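Local coordinates for uncharacterized protein (Bacteroides caccae, PDB 3NO2), which is of unknown function but folds as a six-bladed beta-propeller of a kind related to the Mal s 1 allergen family, at residues N15-I20 against W29-E34; T118-P123 against L142-E147; N175-V180 against F188-L193. One frame throughout, in Å; residues are numbered along the deposited sequence.

Interaction 1 of 3, residues N15-I20 against W29-E34; sequences NKIAII and WEYPLE
Ile17 and Tyr31 exchange two backbone hydrogen bonds, each 2.9 Å: Ile17 N to Tyr31 O, and Tyr31 N to Ile17 O. Ile19 N adds a bond to Trp29 O. Beyond the strand end Leu33 N reaches Asn15 O at 2.9 Å, and it comes from above the carbonyl plane, 46° out of it. A water bridges the same end, donating to Asn15 O and Leu33 O; in one of its two conformers Lys16 also gives NZ to this water.

The two faces differ in character. On the face of Lys16, Ala18, Glu30 and Pro32, the methyl of Ala18 is small enough to sit beside Trp29 O and Glu30 CG. Lys16 and Glu30, each modelled in two conformers, bring opposite charges near each other without a salt bridge, though they may still attract. On the other face Trp29 meets Ile19 and Ile17. Ile19 CD1 sits over one face of the indole near its rim, and Ile19 CG1 touches Trp29 CE3 at 3.5 Å. Ile17, its CG1 set between backbone N and carbonyl carbon (chi1 59°), runs alongside Tyr31 and packs CG1 on Tyr31 CB at 3.8 Å. Branched Ile residues fill this apolar layer, which Ile50 and Phe52 of strand 50-53 continue; Arg63 makes a cation-pi contact with Trp29. The arrangement is an antiparallel beta hairpin, joining the edge strand 26-32 of a four-stranded propeller blade to its neighbour and packing one face on the next blade.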
loop_
_atom_site.group_PDB
_atom_site.type_symbol
_atom_site.label_atom_id
_atom_site.label_comp_id
_atom_site.label_asym_id
_atom_site.label_seq_id
_atom_site.Cartn_x
_atom_site.Cartn_y
_atom_site.Cartn_z
ATOM N N ASN A 15 -13.860 5.456 6.020
ATOM C CA ASN A 15 -14.937 4.764 5.314
ATOM C C ASN A 15 -15.263 5.234 3.913
ATOM O O ASN A 15 -16.378 4.993 3.414
ATOM C CB ASN A 15 -16.203 4.739 6.195
ATOM C CG ASN A 15 -16.862 6.113 6.315
ATOM O OD1 ASN A 15 -16.411 7.127 5.749
ATOM N ND2 ASN A 15 -17.979 6.156 7.056
ATOM N N LYS A 16 -14.302 5.892 3.263
ATOM C CA LYS A 16 -14.387 6.365 1.874
ATOM C C LYS A 16 -13.066 6.088 1.201
ATOM O O LYS A 16 -12.021 6.104 1.860
ATOM C CB LYS A 16 -14.595 7.900 1.798
ATOM C CG LYS A 16 -15.864 8.424 2.460
ATOM C CD LYS A 16 -17.132 7.855 1.903
ATOM C CE LYS A 16 -18.353 8.474 2.650
ATOM N NZ LYS A 16 -19.686 7.969 2.189
ATOM N N ILE A 17 -13.079 5.896 -0.114
ATOM C CA ILE A 17 -11.894 6.177 -0.929
ATOM C C ILE A 17 -12.164 7.498 -1.652
ATOM O O ILE A 17 -13.320 7.897 -1.813
ATOM C CB ILE A 17 -11.508 5.038 -1.899
ATOM C CG1 ILE A 17 -12.637 4.730 -2.856
ATOM C CG2 ILE A 17 -11.116 3.779 -1.050
ATOM C CD1 ILE A 17 -12.283 3.710 -3.903
ATOM N N ALA A 18 -11.123 8.207 -2.029
ATOM C CA ALA A 18 -11.268 9.557 -2.523
ATOM C C ALA A 18 -10.243 9.860 -3.573
ATOM O O ALA A 18 -9.175 9.242 -3.620
ATOM C CB ALA A 18 -11.196 10.576 -1.367
ATOM N N ILE A 19 -10.538 10.856 -4.413
ATOM C CA ILE A 19 -9.562 11.433 -5.320
ATOM C C ILE A 19 -9.393 12.892 -4.946
ATOM O O ILE A 19 -10.378 13.626 -4.755
ATOM C CB ILE A 19 -9.961 11.314 -6.808
ATOM C CG1 ILE A 19 -10.048 9.833 -7.176
ATOM C CG2 ILE A 19 -8.938 12.073 -7.718
ATOM C CD1 ILE A 19 -10.718 9.548 -8.530
ATOM N N ILE A 20 -8.138 13.293 -4.767
ATOM C CA ILE A 20 -7.756 14.630 -4.321
ATOM C C ILE A 20 -7.008 15.311 -5.475
ATOM O O ILE A 20 -6.118 14.739 -6.103
ATOM C CB ILE A 20 -6.875 14.523 -3.081
ATOM C CG1 ILE A 20 -7.729 13.964 -1.919
ATOM C CG2 ILE A 20 -6.267 15.888 -2.682
ATOM C CD1 ILE A 20 -6.964 13.625 -0.628
ATOM N N TRP A 29 -13.842 13.745 -5.549
ATOM C CA TRP A 29 -14.634 12.540 -5.802
ATOM C C TRP A 29 -14.451 11.620 -4.618
ATOM O O TRP A 29 -13.333 11.554 -4.042
ATOM C CB TRP A 29 -14.078 11.859 -7.032
ATOM C CG TRP A 29 -14.668 10.503 -7.430
ATOM C CD1 TRP A 29 -15.663 10.281 -8.328
ATOM C CD2 TRP A 29 -14.222 9.213 -6.997
ATOM N NE1 TRP A 29 -15.879 8.916 -8.466
ATOM C CE2 TRP A 29 -15.010 8.243 -7.657
ATOM C CE3 TRP A 29 -13.261 8.784 -6.102
ATOM C CZ2 TRP A 29 -14.821 6.867 -7.460
ATOM C CZ3 TRP A 29 -13.081 7.404 -5.899
ATOM C CH2 TRP A 29 -13.856 6.485 -6.568
ATOM N N GLU A 30 -15.540 10.985 -4.176
ATOM C CA GLU A 30 -15.505 9.933 -3.154
ATOM C C GLU A 30 -16.304 8.709 -3.611
ATOM O O GLU A 30 -17.157 8.771 -4.543
ATOM C CB GLU A 30 -16.044 10.388 -1.781
ATOM C CG GLU A 30 -15.158 11.405 -1.086
ATOM C CD GLU A 30 -15.618 11.812 0.305
ATOM O OE1 GLU A 30 -16.798 11.550 0.664
ATOM O OE2 GLU A 30 -14.792 12.404 1.051
ATOM N N TYR A 31 -16.013 7.592 -2.953
ATOM C CA TYR A 31 -16.792 6.363 -3.126
ATOM C C TYR A 31 -16.864 5.678 -1.769
ATOM O O TYR A 31 -15.857 5.591 -1.047
ATOM C CB TYR A 31 -16.105 5.472 -4.153
ATOM C CG TYR A 31 -16.828 4.196 -4.523
ATOM C CD1 TYR A 31 -16.646 3.020 -3.799
ATOM C CD2 TYR A 31 -17.715 4.162 -5.592
ATOM C CE1 TYR A 31 -17.294 1.852 -4.124
ATOM C CE2 TYR A 31 -18.388 2.977 -5.945
ATOM C CZ TYR A 31 -18.172 1.815 -5.194
ATOM O OH TYR A 31 -18.794 0.632 -5.524
ATOM N N PRO A 32 -18.050 5.210 -1.365
ATOM C CA PRO A 32 -18.224 4.732 -0.003
ATOM C C PRO A 32 -17.730 3.304 0.222
ATOM O O PRO A 32 -17.775 2.440 -0.670
ATOM C CB PRO A 32 -19.742 4.772 0.163
ATOM C CG PRO A 32 -20.241 4.443 -1.191
ATOM C CD PRO A 32 -19.304 5.162 -2.151
ATOM N N LEU A 33 -17.241 3.054 1.436
ATOM C CA LEU A 33 -16.942 1.714 1.892
ATOM C C LEU A 33 -18.059 1.283 2.856
ATOM O O LEU A 33 -18.623 2.102 3.587
ATOM C CB LEU A 33 -15.588 1.640 2.576
ATOM C CG LEU A 33 -14.409 2.122 1.726
ATOM C CD1 LEU A 33 -13.126 2.031 2.518
ATOM C CD2 LEU A 33 -14.270 1.301 0.429
ATOM N N GLU A 34 -18.305 -0.013 2.926
ATOM C CA GLU A 34 -19.390 -0.564 3.751
ATOM C C GLU A 34 -18.929 -0.977 5.132
ATOM O O GLU A 34 -17.738 -1.046 5.442
ATOM C CB GLU A 34 -19.992 -1.771 3.016
ATOM C CG GLU A 34 -20.418 -1.430 1.590
ATOM C CD GLU A 34 -21.495 -0.375 1.490
ATOM O OE1 GLU A 34 -22.441 -0.414 2.320
ATOM O OE2 GLU A 34 -21.452 0.471 0.590
HETATM O O HOH W 1 -19.130 5.248 3.610
#

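Interaction 2 of 3, residues T118-P123 against L142-E147; sequences TGIERP and LFATSE
Between two loops of the propeller, one leading from strand 110-116 toward strand 131-132 and the other turning from strand 138-142 into strand 147-151, Ile120 forms a small apolar contact with Leu142, Ala144 and Thr145. Its CG2 meets Ala144 CB at 3.8 Å. The longer branch runs past that methyl and sets CD1 at 4.0 Å from Leu142 CB and 3.9 Å from Thr145 OG1. With CG1 anti to the carbonyl carbon (chi1 -65°), Ile120 brings both branches to Ala144, whose small methyl lets them come within contact. Alongside this, Thr118 CG2 touches Leu142 CD2 at 3.9 Å, the two side chains crossing at a slant.

Polar atoms set the shape of each loop. Thr118 OG1 accepts from Ile120 N at 3.1 Å in an ST turn, while its methyl goes to Leu142: a threonine serves both needs. Gly119 takes the positive phi (85°) that follows. Arg149 of strand 147-151 bonds to Thr118 O, tying the two loops together. In one of the two conformers of Glu147, OE2 accepts from Thr145 OG1 and forms a salt bridge with Arg149, which may steady that link. Leu142 N bonds to Glu147 O, and Phe143 to Ser146 forms a type I turn. With Ser146 and Glu147 both facing Leu142, this is the classic hairpin of a type I turn with a G1 beta bulge, here packed against an interblade connection.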
loop_
_atom_site.group_PDB
_atom_site.type_symbol
_atom_site.label_atom_id
_atom_site.label_comp_id
_atom_site.label_asym_id
_atom_site.label_seq_id
_atom_site.Cartn_x
_atom_site.Cartn_y
_atom_site.Cartn_z
ATOM N N THR A 118 1.950 -18.868 5.907
ATOM C CA THR A 118 2.888 -18.030 6.631
ATOM C C THR A 118 3.241 -18.562 7.994
ATOM O O THR A 118 4.237 -18.119 8.570
ATOM C CB THR A 118 2.320 -16.611 6.858
ATOM O OG1 THR A 118 1.092 -16.669 7.609
ATOM C CG2 THR A 118 2.102 -15.875 5.509
ATOM N N GLY A 119 2.388 -19.389 8.543
ATOM C CA GLY A 119 2.566 -19.825 9.942
ATOM C C GLY A 119 1.964 -18.843 10.950
ATOM O O GLY A 119 1.959 -19.122 12.165
ATOM N N ILE A 120 1.405 -17.729 10.500
ATOM C CA ILE A 120 0.863 -16.683 11.377
ATOM C C ILE A 120 -0.635 -16.913 11.506
ATOM O O ILE A 120 -1.367 -16.842 10.514
ATOM C CB ILE A 120 1.158 -15.298 10.795
ATOM C CG1 ILE A 120 2.658 -15.050 10.789
ATOM C CG2 ILE A 120 0.413 -14.204 11.539
ATOM C CD1 ILE A 120 3.088 -13.855 9.903
ATOM N N GLU A 121 -1.107 -17.202 12.711
ATOM C CA GLU A 121 -2.477 -17.651 12.919
ATOM C C GLU A 121 -3.547 -16.622 12.511
ATOM O O GLU A 121 -4.457 -16.944 11.732
ATOM C CB GLU A 121 -2.651 -18.132 14.367
ATOM C CG GLU A 121 -4.096 -18.524 14.706
ATOM C CD GLU A 121 -4.237 -19.469 15.921
ATOM O OE1 GLU A 121 -3.236 -19.869 16.520
ATOM O OE2 GLU A 121 -5.372 -19.827 16.205
ATOM N N ARG A 122 -3.458 -15.389 12.986
ATOM C CA ARG A 122 -4.465 -14.385 12.648
ATOM C C ARG A 122 -4.220 -13.794 11.279
ATOM O O ARG A 122 -3.162 -13.224 11.031
ATOM C CB ARG A 122 -4.511 -13.275 13.674
ATOM C CG ARG A 122 -5.818 -12.467 13.548
ATOM C CD ARG A 122 -6.077 -11.416 14.559
ATOM N NE ARG A 122 -7.336 -10.753 14.200
ATOM C CZ ARG A 122 -7.553 -9.467 14.274
ATOM N NH1 ARG A 122 -6.695 -8.636 14.802
ATOM N NH2 ARG A 122 -8.697 -8.984 13.763
ATOM N N PRO A 123 -5.193 -13.899 10.364
ATOM C CA PRO A 123 -4.965 -13.312 9.026
ATOM C C PRO A 123 -4.589 -11.838 9.096
ATOM O O PRO A 123 -3.719 -11.353 8.366
ATOM C CB PRO A 123 -6.305 -13.560 8.316
ATOM C CG PRO A 123 -6.778 -14.851 8.906
ATOM C CD PRO A 123 -6.433 -14.714 10.381
ATOM N N LEU A 142 5.434 -9.030 6.381
ATOM C CA LEU A 142 4.583 -9.634 7.413
ATOM C C LEU A 142 4.710 -8.926 8.731
ATOM O O LEU A 142 5.803 -8.674 9.220
ATOM C CB LEU A 142 4.917 -11.116 7.601
ATOM C CG LEU A 142 4.673 -12.005 6.370
ATOM C CD1 LEU A 142 5.345 -13.404 6.602
ATOM C CD2 LEU A 142 3.184 -12.165 6.052
ATOM N N PHE A 143 3.556 -8.601 9.304
ATOM C CA PHE A 143 3.464 -7.904 10.581
ATOM C C PHE A 143 4.001 -8.740 11.743
ATOM O O PHE A 143 4.902 -8.314 12.461
ATOM C CB PHE A 143 2.023 -7.558 10.940
ATOM C CG PHE A 143 1.413 -6.332 10.273
ATOM C CD1 PHE A 143 1.882 -5.764 9.120
ATOM C CD2 PHE A 143 0.314 -5.754 10.890
ATOM C CE1 PHE A 143 1.241 -4.630 8.596
ATOM C CE2 PHE A 143 -0.317 -4.648 10.350
ATOM C CZ PHE A 143 0.139 -4.116 9.192
ATOM N N ALA A 144 3.429 -9.920 11.965
ATOM C CA ALA A 144 3.642 -10.621 13.236
ATOM C C ALA A 144 5.129 -10.878 13.445
ATOM O O ALA A 144 5.628 -10.740 14.567
ATOM C CB ALA A 144 2.902 -11.966 13.270
ATOM N N THR A 145 5.841 -11.261 12.384
ATOM C CA THR A 145 7.229 -11.744 12.400
ATOM C C THR A 145 8.201 -10.668 11.898
ATOM O O THR A 145 9.417 -10.942 11.823
ATOM C CB THR A 145 7.351 -12.997 11.573
ATOM O OG1 THR A 145 6.819 -12.700 10.250
ATOM C CG2 THR A 145 6.503 -14.131 12.134
ATOM N N SER A 146 7.740 -9.451 11.622
ATOM C CA SER A 146 8.569 -8.338 11.167
ATOM C C SER A 146 9.564 -8.725 10.095
ATOM O O SER A 146 10.767 -8.578 10.313
ATOM C CB SER A 146 9.361 -7.715 12.328
ATOM O OG SER A 146 8.489 -7.414 13.401
ATOM N N GLU A 147 9.068 -9.294 9.005
ATOM C CA GLU A 147 9.906 -9.774 7.909
ATOM C C GLU A 147 9.369 -9.337 6.573
ATOM O O GLU A 147 8.245 -8.832 6.452
ATOM C CB GLU A 147 10.049 -11.287 7.922
ATOM C CG GLU A 147 8.790 -12.049 7.734
ATOM C CD GLU A 147 8.996 -13.564 7.917
ATOM O OE1 GLU A 147 10.042 -14.099 7.483
ATOM O OE2 GLU A 147 8.105 -14.205 8.512
#

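Interaction 3 of 3, residues N175-V180 against F188-L193; sequences NGDCLV and FVQLNL
Phe188, Gln190 and Asp177 bring the flat groups of this hairpin. Leu179 CD2 approaches the phenyl ring obliquely, 4.0 Å from Phe188 CE1, with the two side chains pointing the same way. Gln190, extended with CG anti to its backbone N (chi1 -180°), crosses Leu179, CB against its CD2, and carries its amide to Asp177. Gln190 NE2 donates to Asp177 OD2 at 2.8 Å, on the anti lone pair and in the plane of the amide, although carboxylate and amide planes are turned 58° apart. A water that also binds Asn192 ND2 donates to the same OD2, while Asn192 OD1 accepts from Ser195 N. The other Asp177 oxygen, OD1, accepts from Leu193 N at 3.1 Å, from above the carboxylate plane, so an aspartate suits this strand end. Asn175 OD1 accepts from Asp177 N in an Asx turn, with Gly176 (phi 91°) between them.

Cys178 and Leu191 pair through two backbone bonds, as do Val180 and Val189; within the first pair the shorter is Leu191 N to Cys178 O, 2.8 Å. On the face of Cys178, Val180, Val189 and Leu191, Val180 CG2 packs on Leu191 CD1 at 3.8 Å; apolar side chains suit this buried side. The hairpin forms the middle of a four-stranded blade, between strands 169-172 and 198-203. Phe188 and Leu179 reach Leu218 and Leu226 of strands 214-220 and 226-231, while Val180 and Val189 touch Leu163.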
loop_
_atom_site.group_PDB
_atom_site.type_symbol
_atom_site.label_atom_id
_atom_site.label_comp_id
_atom_site.label_asym_id
_atom_site.label_seq_id
_atom_site.Cartn_x
_atom_site.Cartn_y
_atom_site.Cartn_z
ATOM N N ASN A 175 16.930 2.143 -9.520
ATOM C CA ASN A 175 18.100 1.255 -9.525
ATOM C C ASN A 175 17.792 -0.199 -9.250
ATOM O O ASN A 175 18.705 -1.007 -9.175
ATOM C CB ASN A 175 19.206 1.756 -8.564
ATOM C CG ASN A 175 18.867 1.522 -7.085
ATOM O OD1 ASN A 175 17.734 1.161 -6.738
ATOM N ND2 ASN A 175 19.857 1.712 -6.211
ATOM N N GLY A 176 16.508 -0.532 -9.048
ATOM C CA GLY A 176 16.084 -1.906 -8.801
ATOM C C GLY A 176 16.033 -2.313 -7.325
ATOM O O GLY A 176 15.558 -3.412 -7.006
ATOM N N ASP A 177 16.509 -1.440 -6.440
ATOM C CA ASP A 177 16.365 -1.670 -4.997
ATOM C C ASP A 177 14.875 -1.471 -4.647
ATOM O O ASP A 177 14.089 -0.961 -5.457
ATOM C CB ASP A 177 17.202 -0.702 -4.159
ATOM C CG ASP A 177 18.699 -0.996 -4.176
ATOM O OD1 ASP A 177 19.119 -1.993 -4.797
ATOM O OD2 ASP A 177 19.420 -0.211 -3.531
ATOM N N CYS A 178 14.496 -1.879 -3.436
ATOM C CA CYS A 178 13.153 -1.587 -2.986
ATOM C C CYS A 178 13.186 -0.890 -1.645
ATOM O O CYS A 178 14.136 -0.974 -0.874
ATOM C CB CYS A 178 12.239 -2.801 -2.983
ATOM S SG CYS A 178 12.490 -3.938 -1.650
ATOM N N LEU A 179 12.121 -0.156 -1.421
ATOM C CA LEU A 179 11.859 0.467 -0.139
ATOM C C LEU A 179 10.797 -0.360 0.563
ATOM O O LEU A 179 9.816 -0.759 -0.088
ATOM C CB LEU A 179 11.334 1.871 -0.272
ATOM C CG LEU A 179 12.236 2.883 -0.972
ATOM C CD1 LEU A 179 11.568 4.285 -1.016
ATOM C CD2 LEU A 179 13.553 3.004 -0.232
ATOM N N VAL A 180 10.963 -0.654 1.831
ATOM C CA VAL A 180 9.939 -1.375 2.617
ATOM C C VAL A 180 9.478 -0.475 3.759
ATOM O O VAL A 180 10.276 -0.030 4.600
ATOM C CB VAL A 180 10.448 -2.707 3.149
ATOM C CG1 VAL A 180 9.345 -3.455 3.925
ATOM C CG2 VAL A 180 11.000 -3.583 1.983
ATOM N N PHE A 188 11.230 3.503 7.302
ATOM C CA PHE A 188 11.313 2.591 6.188
ATOM C C PHE A 188 12.745 2.214 5.901
ATOM O O PHE A 188 13.682 2.898 6.389
ATOM C CB PHE A 188 10.615 3.157 4.942
ATOM C CG PHE A 188 11.198 4.411 4.367
ATOM C CD1 PHE A 188 12.156 4.352 3.361
ATOM C CD2 PHE A 188 10.698 5.639 4.735
ATOM C CE1 PHE A 188 12.609 5.517 2.765
ATOM C CE2 PHE A 188 11.164 6.801 4.132
ATOM C CZ PHE A 188 12.101 6.726 3.171
ATOM N N VAL A 189 12.954 1.148 5.165
ATOM C CA VAL A 189 14.306 0.709 4.822
ATOM C C VAL A 189 14.434 0.584 3.311
ATOM O O VAL A 189 13.437 0.453 2.602
ATOM C CB VAL A 189 14.686 -0.624 5.480
ATOM C CG1 VAL A 189 14.680 -0.482 7.010
ATOM C CG2 VAL A 189 13.728 -1.744 4.994
ATOM N N GLN A 190 15.674 0.679 2.826
ATOM C CA GLN A 190 16.007 0.357 1.464
ATOM C C GLN A 190 16.751 -0.978 1.462
ATOM O O GLN A 190 17.741 -1.110 2.215
ATOM C CB GLN A 190 16.853 1.486 0.872
ATOM C CG GLN A 190 17.252 1.249 -0.574
ATOM C CD GLN A 190 18.012 2.429 -1.174
ATOM O OE1 GLN A 190 17.841 3.563 -0.739
ATOM N NE2 GLN A 190 18.839 2.158 -2.192
ATOM N N LEU A 191 16.285 -1.906 0.642
ATOM C CA LEU A 191 16.888 -3.228 0.484
ATOM C C LEU A 191 17.585 -3.351 -0.859
ATOM O O LEU A 191 17.002 -3.042 -1.893
ATOM C CB LEU A 191 15.840 -4.336 0.529
ATOM C CG LEU A 191 15.074 -4.482 1.821
ATOM C CD1 LEU A 191 14.153 -5.737 1.722
ATOM C CD2 LEU A 191 15.997 -4.572 3.007
ATOM N N ASN A 192 18.825 -3.839 -0.827
ATOM C CA ASN A 192 19.625 -4.023 -2.048
ATOM C C ASN A 192 19.070 -5.198 -2.805
ATOM O O ASN A 192 18.782 -6.255 -2.202
ATOM C CB ASN A 192 21.110 -4.258 -1.719
ATOM C CG ASN A 192 21.995 -4.445 -2.977
ATOM O OD1 ASN A 192 22.285 -5.570 -3.375
ATOM N ND2 ASN A 192 22.421 -3.337 -3.584
ATOM N N LEU A 193 18.926 -4.994 -4.116
ATOM C CA LEU A 193 18.450 -6.027 -5.051
ATOM C C LEU A 193 19.286 -7.322 -4.931
ATOM O O LEU A 193 18.767 -8.375 -4.529
ATOM C CB LEU A 193 18.488 -5.469 -6.490
ATOM C CG LEU A 193 18.062 -6.365 -7.668
ATOM C CD1 LEU A 193 16.677 -6.990 -7.442
ATOM C CD2 LEU A 193 18.096 -5.581 -8.979
HETATM O O HOH W 2 22.030 -0.645 -3.342
#

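In the fold
Interactions 1 and 3 are both antiparallel hairpins within four-stranded blades, about 31 Å apart between centres and on opposite sides of the chain's centre. Interaction 1 includes an edge strand and carries charged Lys16 and Glu30 on one face; interaction 3 joins the two middle strands, is more buried, and concentrates its polar chemistry on one carboxylate at the strand end. Interaction 2 differs from both: a contact of loops, carried by apolar packing in which two threonines share, and buried over much less area, though largely shielded from solvent. Its nearest atoms lie about 6 Å from interaction 3. Hairpins thus build the blades, while interaction 2 packs a connection between blades on the hairpin turn of one of them.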